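Local atomic coordinates of sialidase B (Streptococcus pneumoniae serotype 4, PDB entry 4XJW), a protein that releases terminal sialic acids from alpha-2,3-, alpha-2,6- and alpha-2,8-linked glycans as a family 33 exo-sialidase. Residues 552-557 / 613-618; 207-212 / 627-632. The protein carries 1 engineered substitution. One frame throughout, in Å; residues are numbered along the deposited sequence.

Interaction 1. Residues 552-557 / 613-618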
# COMPACT_ATOMS: atom_id res chain seq x y z
N GLY A 552 -14.93 6.76 2.88
CA GLY A 552 -14.36 6.99 1.54
C GLY A 552 -13.02 6.32 1.30
O GLY A 552 -12.41 5.78 2.23
N THR A 553 -12.55 6.38 0.05
CA THR A 553 -11.25 5.83 -0.37
C THR A 553 -10.70 6.71 -1.48
O THR A 553 -11.46 7.28 -2.25
CB THR A 553 -11.40 4.37 -0.90
OG1 THR A 553 -11.99 3.56 0.12
CG2 THR A 553 -10.05 3.77 -1.24
N GLN A 554 -9.37 6.82 -1.56
CA GLN A 554 -8.72 7.51 -2.66
C GLN A 554 -9.28 6.99 -3.99
O GLN A 554 -9.56 5.79 -4.14
CB GLN A 554 -7.21 7.26 -2.59
CG GLN A 554 -6.38 8.03 -3.64
CD GLN A 554 -5.25 7.21 -4.23
OE1 GLN A 554 -5.19 6.00 -4.06
NE2 GLN A 554 -4.35 7.88 -4.93
N VAL A 555 -9.45 7.91 -4.94
CA VAL A 555 -9.84 7.57 -6.31
C VAL A 555 -8.73 8.07 -7.23
O VAL A 555 -8.28 9.23 -7.11
CB VAL A 555 -11.20 8.19 -6.71
CG1 VAL A 555 -11.22 9.69 -6.44
CG2 VAL A 555 -11.53 7.92 -8.17
N SER A 556 -8.26 7.22 -8.12
CA SER A 556 -7.29 7.68 -9.11
C SER A 556 -8.01 7.85 -10.44
O SER A 556 -9.08 7.27 -10.66
CB SER A 556 -6.10 6.73 -9.20
OG SER A 556 -6.48 5.38 -9.39
N ALA A 557 -7.45 8.70 -11.31
CA ALA A 557 -8.19 9.15 -12.48
C ALA A 557 -7.25 9.55 -13.58
O ALA A 557 -6.26 10.23 -13.32
CB ALA A 557 -9.07 10.33 -12.11
N TYR A 613 -9.90 -4.07 -2.23
CA TYR A 613 -9.36 -3.09 -3.17
C TYR A 613 -9.40 -1.74 -2.50
O TYR A 613 -10.49 -1.25 -2.16
CB TYR A 613 -10.20 -3.07 -4.44
CG TYR A 613 -9.58 -2.31 -5.60
CD1 TYR A 613 -9.75 -0.93 -5.76
CD2 TYR A 613 -8.86 -2.98 -6.57
CE1 TYR A 613 -9.19 -0.24 -6.87
CE2 TYR A 613 -8.30 -2.33 -7.66
CZ TYR A 613 -8.46 -0.96 -7.80
OH TYR A 613 -7.88 -0.37 -8.90
N ALA A 614 -8.25 -1.13 -2.26
CA ALA A 614 -8.20 0.11 -1.51
C ALA A 614 -7.60 1.24 -2.33
O ALA A 614 -8.15 1.60 -3.36
CB ALA A 614 -7.52 -0.08 -0.14
N TYR A 615 -6.49 1.83 -1.88
CA TYR A 615 -5.87 2.89 -2.66
C TYR A 615 -5.30 2.31 -3.95
O TYR A 615 -4.93 1.13 -4.03
CB TYR A 615 -4.76 3.61 -1.89
CG TYR A 615 -5.22 4.59 -0.84
CD1 TYR A 615 -6.33 4.33 -0.05
CD2 TYR A 615 -4.50 5.75 -0.59
CE1 TYR A 615 -6.73 5.23 0.94
CE2 TYR A 615 -4.89 6.64 0.38
CZ TYR A 615 -5.99 6.37 1.15
OH TYR A 615 -6.38 7.26 2.14
N SER A 616 -5.25 3.16 -4.97
CA SER A 616 -4.87 2.70 -6.29
C SER A 616 -4.19 3.77 -7.12
O SER A 616 -4.32 4.97 -6.89
CB SER A 616 -6.10 2.16 -7.02
OG SER A 616 -6.97 3.23 -7.36
N ALA A 617 -3.45 3.28 -8.11
CA ALA A 617 -2.77 4.12 -9.07
C ALA A 617 -3.07 3.59 -10.47
O ALA A 617 -2.98 2.37 -10.71
CB ALA A 617 -1.27 4.11 -8.79
N ILE A 618 -3.43 4.48 -11.38
CA ILE A 618 -3.61 4.09 -12.77
C ILE A 618 -2.84 4.99 -13.74
O ILE A 618 -2.72 6.20 -13.53
CB ILE A 618 -5.09 4.00 -13.19
CG1 ILE A 618 -5.82 5.33 -12.97
CG2 ILE A 618 -5.79 2.83 -12.46
CD1 ILE A 618 -7.23 5.31 -13.56
O HOH W 1 -8.73 3.41 -5.33
O HOH W 2 -2.27 6.79 -6.80

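Interaction 2. Residues 207-212 / 627-632. With OPX ((1s,3R,4S)-1-[(cyclohexylamino)methyl]-3,4-dihydroxycyclopentanesulfonic acid), chain B.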
# COMPACT_ATOMS: atom_id res chain seq x y z
N ARG A 207 2.32 0.82 1.13
CA ARG A 207 0.99 1.42 1.00
C ARG A 207 1.12 2.63 0.10
O ARG A 207 2.22 3.16 -0.12
CB ARG A 207 0.39 1.87 2.35
CG ARG A 207 -0.33 0.75 3.18
CD ARG A 207 -1.60 1.29 3.87
NE ARG A 207 -2.66 1.69 2.96
CZ ARG A 207 -3.75 2.39 3.32
NH1 ARG A 207 -3.90 2.76 4.59
NH2 ARG A 207 -4.69 2.73 2.41
N ILE A 208 -0.02 3.09 -0.41
CA ILE A 208 -0.13 4.36 -1.13
C ILE A 208 0.66 4.39 -2.45
O ILE A 208 1.58 5.18 -2.62
CB ILE A 208 0.30 5.58 -0.26
CG1 ILE A 208 -0.08 5.42 1.22
CG2 ILE A 208 -0.35 6.84 -0.78
CD1 ILE A 208 -1.57 5.23 1.47
N PRO A 209 0.29 3.53 -3.41
CA PRO A 209 1.01 3.44 -4.68
C PRO A 209 0.70 4.60 -5.61
O PRO A 209 -0.40 5.16 -5.57
CB PRO A 209 0.44 2.17 -5.31
CG PRO A 209 -0.96 2.06 -4.73
CD PRO A 209 -0.81 2.55 -3.32
N THR A 210 1.67 4.93 -6.46
CA THR A 210 1.47 5.91 -7.54
C THR A 210 2.06 5.34 -8.83
O THR A 210 2.89 4.42 -8.80
CB THR A 210 2.12 7.29 -7.24
OG1 THR A 210 3.52 7.24 -7.53
CG2 THR A 210 1.90 7.71 -5.77
N LEU A 211 1.58 5.86 -9.96
CA LEU A 211 2.13 5.55 -11.29
C LEU A 211 2.08 6.81 -12.13
O LEU A 211 1.16 7.60 -12.00
CB LEU A 211 1.29 4.47 -11.97
CG LEU A 211 1.35 3.02 -11.49
CD1 LEU A 211 0.28 2.18 -12.18
CD2 LEU A 211 2.73 2.44 -11.70
N TYR A 212 3.05 6.98 -13.02
CA TYR A 212 3.07 8.14 -13.89
C TYR A 212 3.89 7.79 -15.12
O TYR A 212 4.97 7.21 -15.01
CB TYR A 212 3.73 9.32 -13.18
CG TYR A 212 3.53 10.67 -13.84
CD1 TYR A 212 4.28 11.05 -14.95
CD2 TYR A 212 2.59 11.56 -13.36
CE1 TYR A 212 4.11 12.29 -15.55
CE2 TYR A 212 2.41 12.80 -13.95
CZ TYR A 212 3.17 13.16 -15.04
OH TYR A 212 2.97 14.40 -15.61
N GLY A 627 -1.99 0.44 -16.93
CA GLY A 627 -1.36 -0.18 -15.77
C GLY A 627 -2.06 0.25 -14.50
O GLY A 627 -2.41 1.42 -14.34
N VAL A 628 -2.28 -0.71 -13.60
CA VAL A 628 -2.94 -0.46 -12.31
C VAL A 628 -2.05 -1.03 -11.21
O VAL A 628 -1.69 -2.20 -11.25
CB VAL A 628 -4.35 -1.10 -12.25
CG1 VAL A 628 -5.06 -0.68 -10.97
CG2 VAL A 628 -5.18 -0.73 -13.46
N LEU A 629 -1.65 -0.18 -10.28
CA LEU A 629 -0.91 -0.61 -9.09
C LEU A 629 -1.82 -0.28 -7.91
O LEU A 629 -2.18 0.87 -7.69
CB LEU A 629 0.41 0.15 -8.98
CG LEU A 629 1.30 -0.23 -7.80
CD1 LEU A 629 1.75 -1.67 -7.92
CD2 LEU A 629 2.50 0.71 -7.73
N PHE A 630 -2.21 -1.31 -7.16
CA PHE A 630 -3.25 -1.09 -6.16
C PHE A 630 -3.07 -1.94 -4.92
O PHE A 630 -2.43 -3.01 -4.94
CB PHE A 630 -4.62 -1.37 -6.78
CG PHE A 630 -4.85 -2.82 -7.14
CD1 PHE A 630 -4.37 -3.34 -8.33
CD2 PHE A 630 -5.55 -3.66 -6.28
CE1 PHE A 630 -4.57 -4.68 -8.67
CE2 PHE A 630 -5.77 -4.99 -6.61
CZ PHE A 630 -5.28 -5.50 -7.80
N GLU A 631 -3.68 -1.47 -3.83
CA GLU A 631 -3.71 -2.20 -2.58
C GLU A 631 -4.79 -3.27 -2.67
O GLU A 631 -5.98 -2.96 -2.60
CB GLU A 631 -4.00 -1.22 -1.43
CG GLU A 631 -2.86 -0.22 -1.18
CD GLU A 631 -3.21 0.85 -0.16
OE1 GLU A 631 -4.41 1.04 0.16
OE2 GLU A 631 -2.27 1.49 0.36
N LYS A 632 -4.40 -4.52 -2.84
CA LYS A 632 -5.36 -5.62 -2.93
C LYS A 632 -5.74 -6.14 -1.54
O LYS A 632 -5.54 -7.31 -1.20
CB LYS A 632 -4.85 -6.76 -3.82
CG LYS A 632 -5.98 -7.70 -4.26
CD LYS A 632 -5.49 -8.88 -5.08
CE LYS A 632 -6.65 -9.76 -5.48
NZ LYS A 632 -7.46 -9.13 -6.55
CAF OPX B . 0.31 7.61 -24.04
CAG OPX B . 0.70 8.98 -24.52
CAH OPX B . 0.84 7.37 -22.67
CAI OPX B . 0.23 10.03 -23.56
CAJ OPX B . 0.40 8.42 -21.69
CAK OPX B . 0.91 10.88 -20.02
CAL OPX B . -1.00 11.21 -18.35
CAM OPX B . 1.24 11.64 -17.62
CAO OPX B . -0.92 11.14 -16.87
CAP OPX B . 0.49 10.81 -16.60
CAQ OPX B . 0.76 9.80 -22.18
CAR OPX B . 0.32 11.71 -18.84
NAN OPX B . 0.19 10.84 -21.30
OAA OPX B . -0.75 13.43 -20.56
OAB OPX B . -0.50 14.17 -18.26
OAC OPX B . -1.79 10.20 -16.35
OAD OPX B . 0.77 9.48 -16.82
OAE OPX B . 1.44 13.97 -19.66
SAS OPX B . 0.12 13.41 -19.36

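Interaction 1. Residues 552-557 / 613-618
Q554 and Y615 face each other where two chain runs travel almost the same way, 8° apart, with CA atoms 5.4 Å from one another. The spacing is similar at S556 and A617. These are the innermost strands of adjacent blades in the six-bladed sialidase beta-propeller, together with the loops that lead into them. Side chains and waters join them; no backbone-to-backbone bond links the two.

Q554 does most of the work. CB sits over the centre of one face of the Y615 ring, 3.6 Å from the centroid, in a CH-pi contact. CG is anti to the backbone N (chi1 -175°) and the chain then bends. This carries the amide past the ring to the neighbouring backbone. There OE1 accepts from S616 N at 3.0 Å, with an N-H...O angle of 155°. The amide is thus held at both ends, since NE2 bonds P454 O and water 2. T553 CG2 comes at the Y615 ring obliquely and rests 3.6 Å from A614 O, while T553 OG1 bonds R581.

Y615 is the probable nucleophile, by similarity, and its OH bonds OE1 of E503, a predicted active-site residue. Packing by Q554 probably helps to set the tilt of the ring. Further along, S556 OG and S616 OG share a hydrogen bond, and S616 OG also bonds S573. Water 1 lies between the runs, near Q554 O, A614 O and S616 OG; acceptors around it outnumber its protons, so it cannot donate to all at once. Past the serines I618 closes the contact: its CG1 lies 3.6 Å from S556 OG.

Interaction 2. Residues 207-212 / 627-632
R207 and E631 form the tight end of this contact, which closes the six-bladed propeller by joining the inner strand of the first blade to the second strand of the last. The runs are antiparallel, 169° apart. R207 grips the carboxylate side-on: NE reaches OE2 of E631 at 2.6 Å, and NH2 donates to OE1, at 2.8 Å, on the syn lone pair of that oxygen. R207 bends at chi2 and chi3 (65°), bringing its side chain across E631 at about a right angle. The backbone N of I208 also bonds E631 OE2, at 2.9 Å, from the opposite face of the carboxylate to NE. These three bonds, and a fourth from Y615 N to OE1, hold the carboxylate and probably help orient R207, a substrate-binding arginine by similarity.

P209 CB lies 3.5 Å from L629 CD2, a close approach for two carbons. Toward L211 the backbones part: the CA atoms of L211 and G627 are 8.1 Å apart. L211 CD1 bridges this looser end, touching G627 O and L629 CB. This end is buried too. Y212 makes no contact with 627-632 and lines the Optactin pocket, where OPX CAP stands 3.7 Å above the centre of its ring.

Both interactions are buried in the propeller core, and neither is a surface contact. They share one sheet: strands 616-620 and 626-631 follow each other in the chain and pair through A617 N to L629 O (2.8 Å) and Y615 O to E631 N (2.9 Å). The last blade thus meets the preceding blade through interaction 1 and the first blade through interaction 2. Neutral amide, hydroxyl and water bonds serve the former. A salt bridge and apolar packing serve the latter. Their active-site ends meet where R207, held by E631, makes a cation-pi contact with Y615.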